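Exopolyphosphatase (Cytophaga hutchinsonii, PDB 3MDQ) probably hydrolyses inorganic polyphosphate from its chain ends, releasing orthophosphate one unit at a time. Local coordinates at residues F16-T21 against R66-E71; V77-T82 against V102-E107; S83-G88 against V106-G111. All blocks are in the same frame, centred on the assembly; numbering follows the deposited sequence.

Contact 1: residues F16-T21 against R66-E71; sequences FHLLIT and RVILDE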
ATOM      1  N   PHE A  16       2.702  -7.627   6.043  1.00 10.49           N
ATOM      2  CA  PHE A  16       4.120  -7.668   5.694  1.00 10.45           C
ATOM      3  C   PHE A  16       4.236  -8.438   4.389  1.00 10.76           C
ATOM      4  O   PHE A  16       3.537  -9.413   4.203  1.00 11.46           O
ATOM      5  CB  PHE A  16       4.972  -8.418   6.753  1.00  9.58           C
ATOM      6  CG  PHE A  16       5.293  -7.641   8.007  1.00  7.80           C
ATOM      7  CD1 PHE A  16       4.606  -6.518   8.378  1.00  9.09           C
ATOM      8  CD2 PHE A  16       6.277  -8.082   8.886  1.00  8.57           C
ATOM      9  CE1 PHE A  16       4.927  -5.818   9.528  1.00  9.14           C
ATOM     10  CE2 PHE A  16       6.559  -7.397  10.050  1.00 10.01           C
ATOM     11  CZ  PHE A  16       5.862  -6.262  10.378  1.00 10.23           C
ATOM     12  N   HIS A  17       5.161  -8.004   3.531  1.00  9.43           N
ATOM     13  CA  HIS A  17       5.389  -8.649   2.229  1.00 10.85           C
ATOM     14  C   HIS A  17       6.815  -9.070   2.087  1.00 11.06           C
ATOM     15  O   HIS A  17       7.739  -8.354   2.528  1.00 11.81           O
ATOM     16  CB  HIS A  17       5.075  -7.671   1.091  1.00 10.55           C
ATOM     17  CG  HIS A  17       3.653  -7.226   1.069  1.00 12.27           C
ATOM     18  ND1 HIS A  17       2.676  -7.906   0.372  1.00 16.96           N
ATOM     19  CD2 HIS A  17       3.029  -6.201   1.697  1.00 18.19           C
ATOM     20  CE1 HIS A  17       1.509  -7.298   0.563  1.00 17.87           C
ATOM     21  NE2 HIS A  17       1.696  -6.263   1.357  1.00 18.49           N
ATOM     22  N   LEU A  18       7.023 -10.199   1.409  1.00 10.79           N
ATOM     23  CA  LEU A  18       8.325 -10.716   1.076  1.00  9.55           C
ATOM     24  C   LEU A  18       8.369 -10.970  -0.432  1.00 10.53           C
ATOM     25  O   LEU A  18       7.577 -11.718  -0.950  1.00 10.72           O
ATOM     26  CB  LEU A  18       8.627 -12.039   1.793  1.00 11.16           C
ATOM     27  CG  LEU A  18       9.907 -12.769   1.380  1.00 10.61           C
ATOM     28  CD1 LEU A  18      11.226 -11.976   1.662  1.00 10.13           C
ATOM     29  CD2 LEU A  18       9.952 -14.136   2.115  1.00 10.19           C
ATOM     30  N   LEU A  19       9.318 -10.324  -1.096  1.00  9.01           N
ATOM     31  CA  LEU A  19       9.574 -10.525  -2.510  1.00  9.61           C
ATOM     32  C   LEU A  19      11.009 -11.000  -2.718  1.00  8.34           C
ATOM     33  O   LEU A  19      11.950 -10.333  -2.287  1.00 10.86           O
ATOM     34  CB  LEU A  19       9.389  -9.218  -3.263  1.00  9.75           C
ATOM     35  CG  LEU A  19       9.631  -9.243  -4.777  1.00 11.16           C
ATOM     36  CD1 LEU A  19       8.565 -10.035  -5.472  1.00 13.60           C
ATOM     37  CD2 LEU A  19       9.626  -7.773  -5.332  1.00 12.62           C
ATOM     38  N   ILE A  20      11.193 -12.141  -3.380  1.00  9.39           N
ATOM     39  CA  ILE A  20      12.502 -12.640  -3.710  1.00  9.35           C
ATOM     40  C   ILE A  20      12.574 -12.766  -5.217  1.00 11.64           C
ATOM     41  O   ILE A  20      11.680 -13.369  -5.821  1.00 11.13           O
ATOM     42  CB  ILE A  20      12.833 -13.995  -3.055  1.00  8.83           C
ATOM     43  CG1 ILE A  20      12.777 -13.876  -1.544  1.00  9.05           C
ATOM     44  CG2 ILE A  20      14.261 -14.477  -3.517  1.00 11.26           C
ATOM     45  CD1 ILE A  20      12.896 -15.217  -0.750  1.00 12.08           C
ATOM     46  N   THR A  21      13.619 -12.163  -5.798  0.50 12.14           N
ATOM     47  CA  THR A  21      13.776 -12.029  -7.251  0.50 12.56           C
ATOM     48  C   THR A  21      15.142 -12.544  -7.664  0.50 14.88           C
ATOM     49  O   THR A  21      16.138 -12.278  -6.995  0.50 17.22           O
ATOM     50  CB  THR A  21      13.646 -10.533  -7.659  0.50 13.17           C
ATOM     51  OG1 THR A  21      12.430  -9.975  -7.131  0.50 12.22           O
ATOM     52  CG2 THR A  21      13.669 -10.347  -9.205  0.50  9.00           C
ATOM     53  N   ARG A  66      12.565 -15.080   7.313  1.00  9.95           N
ATOM     54  CA  ARG A  66      13.990 -15.396   7.364  1.00  8.84           C
ATOM     55  C   ARG A  66      14.229 -16.833   6.873  1.00  7.52           C
ATOM     56  O   ARG A  66      15.157 -17.072   6.068  1.00  7.29           O
ATOM     57  CB  ARG A  66      14.522 -15.188   8.775  1.00  9.00           C
ATOM     58  CG  ARG A  66      15.958 -15.665   8.993  1.00  9.16           C
ATOM     59  CD  ARG A  66      17.018 -14.772   8.388  1.00 12.16           C
ATOM     60  NE  ARG A  66      18.238 -15.512   8.058  1.00 11.35           N
ATOM     61  CZ  ARG A  66      19.500 -15.111   8.223  1.00 12.90           C
ATOM     62  NH1 ARG A  66      19.825 -14.031   8.915  1.00 12.60           N
ATOM     63  NH2 ARG A  66      20.466 -15.882   7.754  1.00  9.94           N
ATOM     64  N   VAL A  67      13.375 -17.778   7.285  1.00  7.10           N
ATOM     65  CA  VAL A  67      13.512 -19.135   6.769  1.00  7.10           C
ATOM     66  C   VAL A  67      13.411 -19.150   5.248  1.00  7.25           C
ATOM     67  O   VAL A  67      14.178 -19.804   4.581  1.00  8.20           O
ATOM     68  CB  VAL A  67      12.462 -20.107   7.352  1.00  6.95           C
ATOM     69  CG1 VAL A  67      12.509 -21.448   6.598  1.00  9.12           C
ATOM     70  CG2 VAL A  67      12.699 -20.320   8.854  1.00  9.65           C
ATOM     71  N   ILE A  68      12.410 -18.461   4.707  1.00  7.43           N
ATOM     72  CA  ILE A  68      12.202 -18.474   3.248  1.00  8.48           C
ATOM     73  C   ILE A  68      13.400 -17.835   2.522  1.00  8.74           C
ATOM     74  O   ILE A  68      13.868 -18.333   1.507  1.00 10.18           O
ATOM     75  CB  ILE A  68      10.886 -17.764   2.858  1.00  9.03           C
ATOM     76  CG1 ILE A  68       9.673 -18.489   3.435  1.00 12.45           C
ATOM     77  CG2 ILE A  68      10.799 -17.668   1.330  1.00  9.46           C
ATOM     78  CD1 ILE A  68       8.398 -17.707   3.454  1.00 11.56           C
ATOM     79  N   LEU A  69      13.923 -16.750   3.068  1.00  8.99           N
ATOM     80  CA  LEU A  69      15.128 -16.121   2.501  1.00  8.45           C
ATOM     81  C   LEU A  69      16.292 -17.116   2.447  1.00  8.82           C
ATOM     82  O   LEU A  69      17.011 -17.238   1.449  1.00  9.78           O
ATOM     83  CB  LEU A  69      15.512 -14.893   3.340  1.00  9.43           C
ATOM     84  CG  LEU A  69      14.635 -13.690   3.145  1.00 10.04           C
ATOM     85  CD1 LEU A  69      14.922 -12.644   4.282  1.00 12.33           C
ATOM     86  CD2 LEU A  69      14.875 -13.022   1.769  1.00  9.92           C
ATOM     87  N   ASP A  70      16.509 -17.800   3.559  1.00  8.25           N
ATOM     88  CA  ASP A  70      17.569 -18.769   3.649  1.00  7.95           C
ATOM     89  C   ASP A  70      17.361 -19.950   2.704  1.00  9.47           C
ATOM     90  O   ASP A  70      18.322 -20.455   2.093  1.00  9.19           O
ATOM     91  CB  ASP A  70      17.720 -19.269   5.104  1.00  7.64           C
ATOM     92  CG  ASP A  70      18.270 -18.183   6.035  1.00  8.06           C
ATOM     93  OD1 ASP A  70      19.088 -17.355   5.525  1.00 11.16           O
ATOM     94  OD2 ASP A  70      17.878 -18.146   7.227  1.00  9.92           O
ATOM     95  N   GLU A  71      16.107 -20.371   2.564  1.00  8.17           N
ATOM     96  CA  GLU A  71      15.773 -21.494   1.662  1.00 10.08           C
ATOM     97  C   GLU A  71      16.035 -21.139   0.198  1.00 12.13           C
ATOM     98  O   GLU A  71      16.101 -22.035  -0.638  1.00 14.57           O
ATOM     99  CB  GLU A  71      14.316 -21.906   1.837  1.00 12.21           C
ATOM    100  CG  GLU A  71      14.128 -22.771   3.019  1.00 14.08           C
ATOM    101  CD  GLU A  71      12.681 -23.007   3.455  1.00 14.89           C
ATOM    102  OE1 GLU A  71      11.770 -22.280   3.007  1.00 22.45           O
ATOM    103  OE2 GLU A  71      12.502 -23.916   4.295  1.00 22.32           O
TER
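Ile20 and Leu69 bring the two backbones nearest, their CA atoms 7.6 Å apart, where strand segment 16-21 and helix segment 66-71 run almost parallel, at 4°, with their axes 10.0 Å apart. No hydrogen bond joins them, and the contact is made by four aliphatic side chains. Leu18 and Ile20, alternate residues that point to the same face of the strand, meet Ile68 and Leu69, which follow each other on the helix. Each branch of Leu18 has its own partner: CD2 lies 3.7 Å from CG2 of Ile68, while CD1 rests 3.8 Å from CD2 of Leu69. Ile20 reaches both helix residues chiefly through CD1, which is 3.8 Å from Ile68 CG2 and 3.9 Å from Leu69 CD2. Those two methyls of the helix therefore each touch both strand residues, and the four side chains interlock as a compact aliphatic cluster. The CB of Leu69 leaves the helix beside the strand rather than at it, but with CG placed anti to the carbonyl carbon (chi1 -74°) the end of the side chain comes nearer. The contact is characteristic of a helix laid on a beta sheet, here the first long helix of an actin-like, ribonuclease H-type domain. Phe65, one turn before Leu69, also packs on Leu18, and Val74 in the following loop touches both Ile20 and Leu69. In the sheet, strand 15-24 is flanked by strands 5-11 and 27-37, while Leu19, pointing to the reverse face, packs against helix 299-309, which leaves the strand sandwiched between two helices.

Contact 2: residues V77-T82 against V102-E107; sequences VIATGT and VNIDVE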
ATOM      1  N   VAL A  77      19.586  -8.572   1.117  1.00 17.34           N
ATOM      2  CA  VAL A  77      18.279  -8.416   1.771  1.00 19.46           C
ATOM      3  C   VAL A  77      18.101  -6.969   2.199  1.00 18.56           C
ATOM      4  O   VAL A  77      19.047  -6.354   2.693  1.00 18.88           O
ATOM      5  CB  VAL A  77      18.189  -9.287   3.011  1.00 20.90           C
ATOM      6  CG1 VAL A  77      16.827  -9.151   3.650  1.00 24.13           C
ATOM      7  CG2 VAL A  77      18.478 -10.754   2.666  1.00 24.23           C
ATOM      8  N   ILE A  78      16.903  -6.420   1.993  0.50 14.23           N
ATOM      9  CA  ILE A  78      16.562  -5.122   2.536  0.50 14.37           C
ATOM     10  C   ILE A  78      15.139  -5.134   3.071  0.50 14.97           C
ATOM     11  O   ILE A  78      14.198  -5.512   2.352  0.50 14.74           O
ATOM     12  CB  ILE A  78      16.719  -3.998   1.525  0.50 15.28           C
ATOM     13  CG1 ILE A  78      16.364  -2.665   2.191  0.50 16.23           C
ATOM     14  CG2 ILE A  78      15.900  -4.272   0.285  0.50 12.14           C
ATOM     15  CD1 ILE A  78      16.484  -1.502   1.289  0.50 18.22           C
ATOM     16  N   ALA A  79      14.992  -4.680   4.314  1.00 12.83           N
ATOM     17  CA  ALA A  79      13.710  -4.698   5.025  1.00 11.24           C
ATOM     18  C   ALA A  79      13.386  -3.260   5.386  1.00 12.38           C
ATOM     19  O   ALA A  79      14.185  -2.617   6.057  1.00 13.66           O
ATOM     20  CB  ALA A  79      13.805  -5.554   6.303  1.00 12.09           C
ATOM     21  N   THR A  80      12.293  -2.720   4.849  1.00 12.18           N
ATOM     22  CA  THR A  80      11.955  -1.341   5.087  1.00 11.76           C
ATOM     23  C   THR A  80      10.870  -1.307   6.165  1.00 12.65           C
ATOM     24  O   THR A  80      10.029  -2.185   6.254  1.00 18.58           O
ATOM     25  CB  THR A  80      11.441  -0.632   3.825  1.00 13.36           C
ATOM     26  OG1 THR A  80      10.278  -1.319   3.340  1.00 14.26           O
ATOM     27  CG2 THR A  80      12.523  -0.578   2.722  1.00 18.67           C
ATOM     28  N   GLY A  81      10.944  -0.322   7.023  1.00 11.68           N
ATOM     29  CA  GLY A  81       9.880  -0.031   7.981  1.00 11.90           C
ATOM     30  C   GLY A  81       9.244   1.300   7.594  1.00 12.25           C
ATOM     31  O   GLY A  81       9.952   2.282   7.389  1.00 13.25           O
ATOM     32  N   THR A  82       7.913   1.344   7.539  1.00 11.35           N
ATOM     33  CA  THR A  82       7.196   2.543   7.060  1.00 11.03           C
ATOM     34  C   THR A  82       6.274   3.103   8.169  1.00 12.25           C
ATOM     35  O   THR A  82       6.753   3.270   9.294  1.00 11.76           O
ATOM     36  CB  THR A  82       6.467   2.246   5.770  1.00 11.42           C
ATOM     37  OG1 THR A  82       5.614   1.086   5.919  1.00 13.76           O
ATOM     38  CG2 THR A  82       7.529   2.053   4.623  1.00 15.92           C
ATOM     39  N   VAL A 102      16.696 -12.498  13.973  1.00 10.50           N
ATOM     40  CA  VAL A 102      16.882 -12.950  12.595  1.00  9.97           C
ATOM     41  C   VAL A 102      18.041 -12.247  11.856  1.00  9.51           C
ATOM     42  O   VAL A 102      18.299 -12.483  10.674  1.00 10.89           O
ATOM     43  CB  VAL A 102      15.573 -12.834  11.764  1.00 11.20           C
ATOM     44  CG1 VAL A 102      14.506 -13.776  12.336  1.00 12.44           C
ATOM     45  CG2 VAL A 102      15.051 -11.357  11.669  1.00 10.12           C
ATOM     46  N   ASN A 103      18.768 -11.389  12.561  1.00 10.10           N
ATOM     47  CA  ASN A 103      19.929 -10.703  11.977  1.00 10.06           C
ATOM     48  C   ASN A 103      19.615  -9.938  10.728  1.00 11.35           C
ATOM     49  O   ASN A 103      20.382  -9.965   9.768  1.00 14.33           O
ATOM     50  CB  ASN A 103      21.086 -11.684  11.748  1.00  9.75           C
ATOM     51  CG  ASN A 103      22.440 -10.965  11.601  1.00 17.53           C
ATOM     52  OD1 ASN A 103      22.634  -9.879  12.167  1.00 16.51           O
ATOM     53  ND2 ASN A 103      23.353 -11.549  10.845  1.00 15.99           N
ATOM     54  N   ILE A 104      18.496  -9.213  10.742  1.00 11.31           N
ATOM     55  CA  ILE A 104      18.091  -8.331   9.644  1.00 10.53           C
ATOM     56  C   ILE A 104      18.063  -6.918  10.263  1.00  9.50           C
ATOM     57  O   ILE A 104      17.536  -6.729  11.373  1.00 10.82           O
ATOM     58  CB  ILE A 104      16.735  -8.754   9.089  1.00 11.08           C
ATOM     59  CG1 ILE A 104      16.859 -10.090   8.322  1.00 18.70           C
ATOM     60  CG2 ILE A 104      16.154  -7.651   8.154  1.00 16.62           C
ATOM     61  CD1 ILE A 104      15.523 -10.743   7.982  1.00 21.29           C
ATOM     62  N   ASP A 105      18.620  -5.943   9.551  1.00 14.01           N
ATOM     63  CA  ASP A 105      18.582  -4.539   9.996  1.00 13.30           C
ATOM     64  C   ASP A 105      17.460  -3.825   9.258  1.00 14.57           C
ATOM     65  O   ASP A 105      17.399  -3.809   8.043  1.00 21.37           O
ATOM     66  CB  ASP A 105      19.927  -3.806   9.821  1.00 17.14           C
ATOM     67  CG  ASP A 105      21.006  -4.335  10.789  1.00 23.51           C
ATOM     68  OD1 ASP A 105      21.085  -3.929  11.993  1.00 28.77           O
ATOM     69  OD2 ASP A 105      21.759  -5.188  10.340  1.00 30.46           O
ATOM     70  N   VAL A 106      16.506  -3.326  10.013  1.00 11.49           N
ATOM     71  CA  VAL A 106      15.381  -2.590   9.455  1.00 10.21           C
ATOM     72  C   VAL A 106      15.840  -1.208   9.008  1.00 11.60           C
ATOM     73  O   VAL A 106      16.476  -0.491   9.792  1.00 16.12           O
ATOM     74  CB  VAL A 106      14.290  -2.462  10.501  1.00 12.50           C
ATOM     75  CG1 VAL A 106      13.082  -1.578   9.980  1.00 13.03           C
ATOM     76  CG2 VAL A 106      13.815  -3.822  10.870  1.00 14.17           C
ATOM     77  N   GLU A 107      15.512  -0.844   7.783  1.00 10.93           N
ATOM     78  CA  GLU A 107      15.735   0.508   7.235  1.00 14.58           C
ATOM     79  C   GLU A 107      14.418   1.288   7.377  1.00 13.53           C
ATOM     80  O   GLU A 107      13.455   1.005   6.667  1.00 13.64           O
ATOM     81  CB  GLU A 107      16.155   0.409   5.778  1.00 17.10           C
ATOM     82  CG  GLU A 107      16.382   1.747   5.096  1.00 29.26           C
ATOM     83  CD  GLU A 107      17.836   2.196   5.126  1.00 45.41           C
ATOM     84  OE1 GLU A 107      18.712   1.373   4.753  1.00 54.09           O
ATOM     85  OE2 GLU A 107      18.087   3.374   5.494  1.00 36.40           O
TER
HETATM   86  O   HOH W   1      17.546  -3.876   5.497  1.00 21.32           O
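Glu107 holds the edge of strand 76-81 with both of its backbone polar atoms. Its N donates to Ala79 O at 2.8 Å in a nearly straight bond, the donor lying almost on the line of the carbonyl, and its O accepts from Gly81 N at 2.9 Å, this donor standing above the carbonyl plane. The two bonds bracket Thr80, whose CA also makes a CA-H contact of 3.2 Å with Glu107 O. Toward Asp105 the strands draw apart, and a water fills in, accepting from Ala79 N and donating to Asp105 O at 2.6 Å. Apolar contact follows on the face of Ala79, where its CB meets Ile104 CG2 at 3.7 Å; with CG1 of Ile104 beside the backbone N (chi1 -71°), CG2 is the branch turned to Ala79, and CD1 at the end of the longer branch packs on Leu69. Farther along, Val106 CG1 sits 3.9 Å from Gly81 N, where a CB on Gly81 would be tight against it. Strands 76-81 and 106-108 are parallel neighbours joined through helices 83-87 and 91-102, a beta-alpha-beta crossover that adds the last strand to the sheet. Behind this first shell, strand 5-11 pairs with the other edge of strand 76-81 through Ile9 and Met11 beside Thr80. Before the strand, Asp105 forms a salt bridge with Lys99, and Arg66 donates to Val102 O at the end of helix 91-102.

Contact 3: residues S83-G88 against V106-G111; sequences SAVRSG and VEVIDG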
ATOM      1  N   SER A  83       5.028   3.485   7.872  1.00 11.16           N
ATOM      2  CA  SER A  83       4.233   4.318   8.802  1.00 10.75           C
ATOM      3  C   SER A  83       4.200   3.810  10.270  1.00 11.04           C
ATOM      4  O   SER A  83       4.466   4.574  11.197  1.00 11.06           O
ATOM      5  CB  SER A  83       2.804   4.409   8.291  1.00 11.28           C
ATOM      6  OG  SER A  83       2.028   5.219   9.155  1.00 12.25           O
ATOM      7  N   ALA A  84       3.779   2.581  10.500  1.00 12.42           N
ATOM      8  CA  ALA A  84       3.639   2.119  11.879  1.00 12.43           C
ATOM      9  C   ALA A  84       5.003   2.068  12.592  1.00 12.13           C
ATOM     10  O   ALA A  84       5.109   2.336  13.778  1.00 12.43           O
ATOM     11  CB  ALA A  84       2.968   0.757  11.957  1.00 12.93           C
ATOM     12  N   VAL A  85       6.049   1.741  11.859  1.00 10.62           N
ATOM     13  CA  VAL A  85       7.392   1.668  12.443  1.00 11.02           C
ATOM     14  C   VAL A  85       7.911   3.068  12.737  1.00 10.27           C
ATOM     15  O   VAL A  85       8.281   3.408  13.886  1.00 13.46           O
ATOM     16  CB  VAL A  85       8.352   0.909  11.532  1.00 12.61           C
ATOM     17  CG1 VAL A  85       9.788   0.940  12.090  1.00 14.20           C
ATOM     18  CG2 VAL A  85       7.902  -0.557  11.306  1.00 14.04           C
ATOM     19  N   ARG A  86       7.878   3.968  11.770  1.00 10.15           N
ATOM     20  CA  ARG A  86       8.420   5.302  12.018  1.00 11.29           C
ATOM     21  C   ARG A  86       7.610   6.122  13.059  1.00 11.47           C
ATOM     22  O   ARG A  86       8.185   6.980  13.734  1.00 14.64           O
ATOM     23  CB  ARG A  86       8.610   6.090  10.712  1.00 15.87           C
ATOM     24  CG  ARG A  86       7.386   6.506  10.035  1.00 14.09           C
ATOM     25  CD  ARG A  86       7.693   7.201   8.671  1.00 15.07           C
ATOM     26  NE  ARG A  86       6.455   7.326   7.942  1.00 13.88           N
ATOM     27  CZ  ARG A  86       6.146   6.729   6.796  1.00 10.71           C
ATOM     28  NH1 ARG A  86       7.017   6.003   6.137  1.00 11.64           N
ATOM     29  NH2 ARG A  86       4.923   6.877   6.298  1.00 14.84           N
ATOM     30  N   SER A  87       6.313   5.825  13.164  0.50 11.80           N
ATOM     31  CA  SER A  87       5.388   6.518  14.015  0.50 10.98           C
ATOM     32  C   SER A  87       5.489   6.092  15.482  0.50 10.99           C
ATOM     33  O   SER A  87       5.193   6.877  16.386  0.50 13.03           O
ATOM     34  CB  SER A  87       3.966   6.215  13.512  0.50 11.35           C
ATOM     35  OG  SER A  87       3.032   7.046  14.144  0.50 15.86           O
ATOM     36  N   GLY A  88       5.885   4.840  15.709  1.00 10.18           N
ATOM     37  CA  GLY A  88       5.870   4.233  17.035  1.00 11.64           C
ATOM     38  C   GLY A  88       6.993   4.693  17.921  1.00 10.74           C
ATOM     39  O   GLY A  88       8.192   4.680  17.534  1.00 10.32           O
ATOM     40  N   VAL A 106      16.506  -3.326  10.013  1.00 11.49           N
ATOM     41  CA  VAL A 106      15.381  -2.590   9.455  1.00 10.21           C
ATOM     42  C   VAL A 106      15.840  -1.208   9.008  1.00 11.60           C
ATOM     43  O   VAL A 106      16.476  -0.491   9.792  1.00 16.12           O
ATOM     44  CB  VAL A 106      14.290  -2.462  10.501  1.00 12.50           C
ATOM     45  CG1 VAL A 106      13.082  -1.578   9.980  1.00 13.03           C
ATOM     46  CG2 VAL A 106      13.815  -3.822  10.870  1.00 14.17           C
ATOM     47  N   GLU A 107      15.512  -0.844   7.783  1.00 10.93           N
ATOM     48  CA  GLU A 107      15.735   0.508   7.235  1.00 14.58           C
ATOM     49  C   GLU A 107      14.418   1.288   7.377  1.00 13.53           C
ATOM     50  O   GLU A 107      13.455   1.005   6.667  1.00 13.64           O
ATOM     51  CB  GLU A 107      16.155   0.409   5.778  1.00 17.10           C
ATOM     52  CG  GLU A 107      16.382   1.747   5.096  1.00 29.26           C
ATOM     53  CD  GLU A 107      17.836   2.196   5.126  1.00 45.41           C
ATOM     54  OE1 GLU A 107      18.712   1.373   4.753  1.00 54.09           O
ATOM     55  OE2 GLU A 107      18.087   3.374   5.494  1.00 36.40           O
ATOM     56  N   VAL A 108      14.396   2.260   8.281  1.00 11.52           N
ATOM     57  CA  VAL A 108      13.229   3.080   8.490  1.00 10.13           C
ATOM     58  C   VAL A 108      13.251   4.185   7.435  1.00 12.48           C
ATOM     59  O   VAL A 108      14.239   4.919   7.299  1.00 14.09           O
ATOM     60  CB  VAL A 108      13.193   3.684   9.881  1.00 10.48           C
ATOM     61  CG1 VAL A 108      11.954   4.594  10.019  1.00 14.53           C
ATOM     62  CG2 VAL A 108      13.264   2.552  10.985  1.00 15.01           C
ATOM     63  N   ILE A 109      12.188   4.248   6.646  1.00 11.71           N
ATOM     64  CA  ILE A 109      12.109   5.280   5.597  1.00 11.90           C
ATOM     65  C   ILE A 109      10.970   6.232   5.892  1.00 10.75           C
ATOM     66  O   ILE A 109       9.872   5.816   6.354  1.00 12.56           O
ATOM     67  CB  ILE A 109      12.008   4.677   4.189  1.00 16.08           C
ATOM     68  CG1 ILE A 109      10.764   3.843   4.067  1.00 16.25           C
ATOM     69  CG2 ILE A 109      13.291   3.813   3.831  1.00 17.93           C
ATOM     70  CD1 ILE A 109      10.402   3.444   2.582  1.00 18.04           C
ATOM     71  N   ASP A 110      11.220   7.519   5.628  1.00 12.78           N
ATOM     72  CA  ASP A 110      10.207   8.516   5.853  1.00 12.59           C
ATOM     73  C   ASP A 110       9.148   8.486   4.736  1.00 11.76           C
ATOM     74  O   ASP A 110       9.282   7.744   3.742  1.00 10.46           O
ATOM     75  CB  ASP A 110      10.793   9.922   6.093  1.00 16.18           C
ATOM     76  CG  ASP A 110      11.478  10.533   4.910  1.00 21.13           C
ATOM     77  OD1 ASP A 110      11.266  10.180   3.721  1.00 17.00           O
ATOM     78  OD2 ASP A 110      12.263  11.482   5.188  1.00 29.92           O
ATOM     79  N   GLY A 111       8.066   9.199   4.954  1.00 10.94           N
ATOM     80  CA  GLY A 111       6.937   9.169   4.019  1.00 11.61           C
ATOM     81  C   GLY A 111       7.304   9.658   2.608  1.00 10.82           C
ATOM     82  O   GLY A 111       6.859   9.036   1.627  1.00 10.85           O
TER
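The guanidinium of Arg86 lies between two backbone nitrogens and has a carbonyl oxygen at its edge. Over one face, 3.5 Å above the plane and displaced toward the rim, stands Gly111 N; over the centre of the opposite face is Ser83 N, at the start of the arginine's own short helix. At the edge, close to the plane, Ile109 O accepts a hydrogen bond of 2.9 Å from NH1, with an N-H...O angle of 154°. The donor is tilted 24° from the carbonyl plane. Arg86 gets there with CG set between the backbone N and the carbonyl carbon (chi1 70°) and the chain extended from CG to NE, which carries the charged end alongside segment 109-111. The aliphatic base of the same side chain is used too: its CB packs against Val108 CG1 at 3.7 Å, while the other methyl, Val108 CG2, meets Val85 CG1 at 4.0 Å. Helix 83-87 thus covers the end of strand 106-108 and the turn into helix 111-125, whose N-cap, Asp110, holds Arg113 N. NH1 also forms a salt bridge with Glu114 of that helix, and NH2 one with Glu160, which follows strand 153-159 of the second sheet. A leucine in place of Arg86 would probably leave Ile109 O without this donor and Glu114 and Glu160 without their cationic mate. One cation thus joins the strand end, helix 111-125 and Glu160 beside the second sheet, consistent with a place at the cleft between domains where Ppx/GppA phosphatases carry out phosphate hydrolysis.

In the fold
Contacts 1 and 2 both belong to the N-terminal sheet but differ in chemistry. Contact 1 is purely aliphatic and mostly buried, a helix on the face of strand 15-24; contact 2 is partly buried, a main-chain pairing of the edge strand. They meet where Leu69 packs on Val77 and Ile104. Contact 3 shares strand 106-108 with contact 2 and continues from it, Gly81 O probably accepting from Ile109 N, yet a charged side chain dominates there. The polar character thus grows from the packed flank of the sheet toward the ends of strands 76-81 and 106-108, where the domain built on the second sheet approaches.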